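Local coordinates for protein sugar isomerase (Sinorhizobium meliloti, PDB 3QC0) that binds a zinc ion in a TIM barrel of the xylose isomerase-like family and probably interconverts sugars as an isomerase, at residues A[7-12]-A[32-38]. Residues are numbered along the deposited sequence; the frame is centred on the assembly and turned at random.
Sequences LSINLA and ITAIAPW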
ATOM      1  N   LEU A   7      10.298 -25.788   3.879  1.00 26.82           N
ATOM      2  CA  LEU A   7       9.057 -25.379   3.227  1.00 25.60           C
ATOM      3  C   LEU A   7       7.847 -25.693   4.120  1.00 24.70           C
ATOM      4  O   LEU A   7       7.693 -26.811   4.624  1.00 24.73           O
ATOM      5  CB  LEU A   7       8.891 -26.071   1.872  1.00 26.20           C
ATOM      6  CG  LEU A   7       7.667 -25.704   1.028  1.00 25.52           C
ATOM      7  CD1 LEU A   7       7.636 -24.168   0.761  1.00 24.72           C
ATOM      8  CD2 LEU A   7       7.635 -26.495  -0.278  1.00 27.17           C
ATOM      9  N   SER A   8       6.966 -24.715   4.288  1.00 23.22           N
ATOM     10  CA  SER A   8       5.682 -24.862   4.951  1.00 22.48           C
ATOM     11  C   SER A   8       4.595 -24.426   3.984  1.00 22.57           C
ATOM     12  O   SER A   8       4.829 -23.530   3.148  1.00 22.12           O
ATOM     13  CB  SER A   8       5.678 -23.999   6.226  1.00 22.78           C
ATOM     14  OG  SER A   8       4.452 -24.097   6.906  1.00 21.61           O
ATOM     15  N   ILE A   9       3.408 -25.003   4.087  1.00 21.48           N
ATOM     16  CA  ILE A   9       2.261 -24.579   3.282  1.00 21.17           C
ATOM     17  C   ILE A   9       1.203 -23.985   4.207  1.00 20.46           C
ATOM     18  O   ILE A   9       0.682 -24.642   5.103  1.00 21.05           O
ATOM     19  CB  ILE A   9       1.648 -25.737   2.458  1.00 21.13           C
ATOM     20  CG1 ILE A   9       2.703 -26.372   1.537  1.00 22.21           C
ATOM     21  CG2 ILE A   9       0.400 -25.268   1.686  1.00 22.62           C
ATOM     22  CD1 ILE A   9       3.221 -25.533   0.387  1.00 22.39           C
ATOM     23  N   ASN A  10       0.908 -22.698   4.014  1.00 20.19           N
ATOM     24  CA  ASN A  10      -0.243 -22.091   4.646  1.00 18.97           C
ATOM     25  C   ASN A  10      -1.447 -22.664   3.909  1.00 20.19           C
ATOM     26  O   ASN A  10      -1.507 -22.616   2.681  1.00 20.41           O
ATOM     27  CB  ASN A  10      -0.159 -20.563   4.560  1.00 17.97           C
ATOM     28  CG  ASN A  10      -1.290 -19.890   5.219  1.00 16.33           C
ATOM     29  OD1 ASN A  10      -2.463 -20.079   4.825  1.00 19.92           O
ATOM     30  ND2 ASN A  10      -0.964 -18.965   6.153  1.00 18.13           N
ATOM     31  N   LEU A  11      -2.392 -23.248   4.643  1.00 20.92           N
ATOM     32  CA  LEU A  11      -3.454 -24.008   4.008  1.00 21.72           C
ATOM     33  C   LEU A  11      -4.452 -23.153   3.262  1.00 21.51           C
ATOM     34  O   LEU A  11      -5.274 -23.649   2.527  1.00 22.69           O
ATOM     35  CB  LEU A  11      -4.156 -24.873   5.055  1.00 21.74           C
ATOM     36  CG  LEU A  11      -3.241 -25.875   5.769  1.00 22.47           C
ATOM     37  CD1 LEU A  11      -4.075 -26.889   6.625  1.00 22.47           C
ATOM     38  CD2 LEU A  11      -2.297 -26.621   4.831  1.00 22.64           C
ATOM     39  N   ALA A  12      -4.336 -21.822   3.360  1.00 20.09           N
ATOM     40  CA  ALA A  12      -5.120 -20.981   2.458  1.00 20.20           C
ATOM     41  C   ALA A  12      -4.781 -21.283   1.004  1.00 19.95           C
ATOM     42  O   ALA A  12      -5.613 -21.124   0.118  1.00 21.38           O
ATOM     43  CB  ALA A  12      -4.869 -19.499   2.737  1.00 19.80           C
ATOM     44  N   ILE A  32       6.276 -32.561   2.652  1.00 33.69           N
ATOM     45  CA  ILE A  32       6.147 -31.292   3.400  1.00 32.34           C
ATOM     46  C   ILE A  32       5.651 -31.638   4.801  1.00 32.06           C
ATOM     47  O   ILE A  32       4.605 -32.292   4.948  1.00 31.56           O
ATOM     48  CB  ILE A  32       5.245 -30.266   2.667  1.00 31.02           C
ATOM     49  CG1 ILE A  32       5.917 -29.798   1.369  1.00 30.46           C
ATOM     50  CG2 ILE A  32       4.938 -29.053   3.562  1.00 28.30           C
ATOM     51  CD1 ILE A  32       4.933 -29.247   0.356  1.00 29.86           C
ATOM     52  N   THR A  33       6.417 -31.241   5.820  1.00 30.61           N
ATOM     53  CA  THR A  33       6.029 -31.512   7.214  1.00 31.66           C
ATOM     54  C   THR A  33       5.731 -30.276   8.067  1.00 29.11           C
ATOM     55  O   THR A  33       5.761 -30.336   9.312  1.00 29.25           O
ATOM     56  CB  THR A  33       7.110 -32.349   7.939  1.00 32.11           C
ATOM     57  OG1 THR A  33       8.361 -31.654   7.898  1.00 33.96           O
ATOM     58  CG2 THR A  33       7.254 -33.754   7.298  1.00 35.50           C
ATOM     59  N   ALA A  34       5.472 -29.150   7.409  1.00 26.52           N
ATOM     60  CA  ALA A  34       5.119 -27.946   8.127  1.00 25.92           C
ATOM     61  C   ALA A  34       3.952 -27.300   7.393  1.00 23.55           C
ATOM     62  O   ALA A  34       3.929 -27.263   6.164  1.00 23.54           O
ATOM     63  CB  ALA A  34       6.312 -26.992   8.158  1.00 25.27           C
ATOM     64  N   ILE A  35       2.994 -26.803   8.167  1.00 22.27           N
ATOM     65  CA  ILE A  35       1.775 -26.198   7.671  1.00 22.51           C
ATOM     66  C   ILE A  35       1.475 -24.950   8.498  1.00 21.70           C
ATOM     67  O   ILE A  35       2.028 -24.754   9.582  1.00 20.62           O
ATOM     68  CB  ILE A  35       0.561 -27.181   7.703  1.00 23.21           C
ATOM     69  CG1 ILE A  35       0.268 -27.697   9.133  1.00 23.47           C
ATOM     70  CG2 ILE A  35       0.829 -28.373   6.765  1.00 24.37           C
ATOM     71  CD1 ILE A  35      -1.142 -28.196   9.290  1.00 25.63           C
ATOM     72  N   ALA A  36       0.561 -24.142   7.983  1.00 20.60           N
ATOM     73  CA  ALA A  36      -0.073 -23.083   8.759  1.00 19.20           C
ATOM     74  C   ALA A  36      -1.556 -23.115   8.448  1.00 19.87           C
ATOM     75  O   ALA A  36      -1.993 -22.632   7.400  1.00 18.50           O
ATOM     76  CB  ALA A  36       0.554 -21.711   8.436  1.00 19.17           C
ATOM     77  N   PRO A  37      -2.350 -23.749   9.331  1.00 17.83           N
ATOM     78  CA  PRO A  37      -3.773 -23.771   9.130  1.00 18.89           C
ATOM     79  C   PRO A  37      -4.460 -22.516   9.650  1.00 18.47           C
ATOM     80  O   PRO A  37      -3.866 -21.731  10.400  1.00 18.04           O
ATOM     81  CB  PRO A  37      -4.213 -24.963   9.961  1.00 18.89           C
ATOM     82  CG  PRO A  37      -3.309 -24.883  11.167  1.00 18.48           C
ATOM     83  CD  PRO A  37      -1.966 -24.385  10.605  1.00 18.88           C
ATOM     84  N   TRP A  38      -5.716 -22.372   9.242  1.00 18.96           N
ATOM     85  CA  TRP A  38      -6.562 -21.313   9.703  1.00 18.37           C
ATOM     86  C   TRP A  38      -7.568 -21.813  10.722  1.00 18.56           C
ATOM     87  O   TRP A  38      -7.958 -23.007  10.728  1.00 18.94           O
ATOM     88  CB  TRP A  38      -7.285 -20.668   8.516  1.00 18.45           C
ATOM     89  CG  TRP A  38      -6.382 -19.894   7.626  1.00 18.27           C
ATOM     90  CD1 TRP A  38      -5.266 -20.334   6.987  1.00 18.64           C
ATOM     91  CD2 TRP A  38      -6.483 -18.495   7.317  1.00 17.88           C
ATOM     92  NE1 TRP A  38      -4.679 -19.307   6.291  1.00 19.75           N
ATOM     93  CE2 TRP A  38      -5.415 -18.178   6.480  1.00 17.31           C
ATOM     94  CE3 TRP A  38      -7.400 -17.502   7.646  1.00 18.55           C
ATOM     95  CZ2 TRP A  38      -5.236 -16.904   5.951  1.00 18.50           C
ATOM     96  CZ3 TRP A  38      -7.200 -16.222   7.126  1.00 19.95           C
ATOM     97  CH2 TRP A  38      -6.122 -15.944   6.322  1.00 19.92           C
TER
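The first beta-alpha-beta unit of the TIM barrel brings strands 7-10 and 34-36 side by side in parallel, with Ile-9 paired to Ile-35 and Asn-10 to Ala-36. Ile-9 uses both its backbone polar atoms on this neighbour: its N donates to Ala-34 O (3.1 Å), and its O accepts from Ala-36 N. Leu-11 N to Ala-36 O (2.9 Å) carries the pairing just past the strand. Beyond it, Trp-38 NE1 reaches Asn-10 OD1 at 2.8 Å, approaching a lone pair in the carbonyl plane, while the oxygen lies in the indole plane and the amide is turned 70° from the ring. Swung anti to the backbone N (chi1 -179°), the Asn-10 amide also lets OD1 accept from Ala-12 N (2.9 Å), closing an Asx turn; ND2 donates to Glu-246. Replacing Asn-10 with a leucine would probably leave Trp-38 NE1 and Ala-12 N without their shared acceptor and Glu-246 without its donor. Ala-12 offers a lone methyl that fits obliquely against the indole, CB 3.6 Å from Trp-38 NE1. Ser-8, on the Asn-10 side and small enough to put CB 3.6 Å from Ala-34 CB, hydrogen-bonds through OG to Thr-62. On the other side of the sheet, Ile-32 CD1 meets Ile-9 CG1 (3.8 Å) and Leu-7 CD2, branched aliphatic chains suited to packing against a helix. Separately, Leu-11 sets CD2 on Ile-35 CG2 and CD1 on Pro-37 CB. Helix 260-274 packs on Leu-7, Ile-9 and Ile-32, strands 245-247 and 60-68 flank the pair, and Asn-10 and Trp-38 touch the zinc ligand Glu-248.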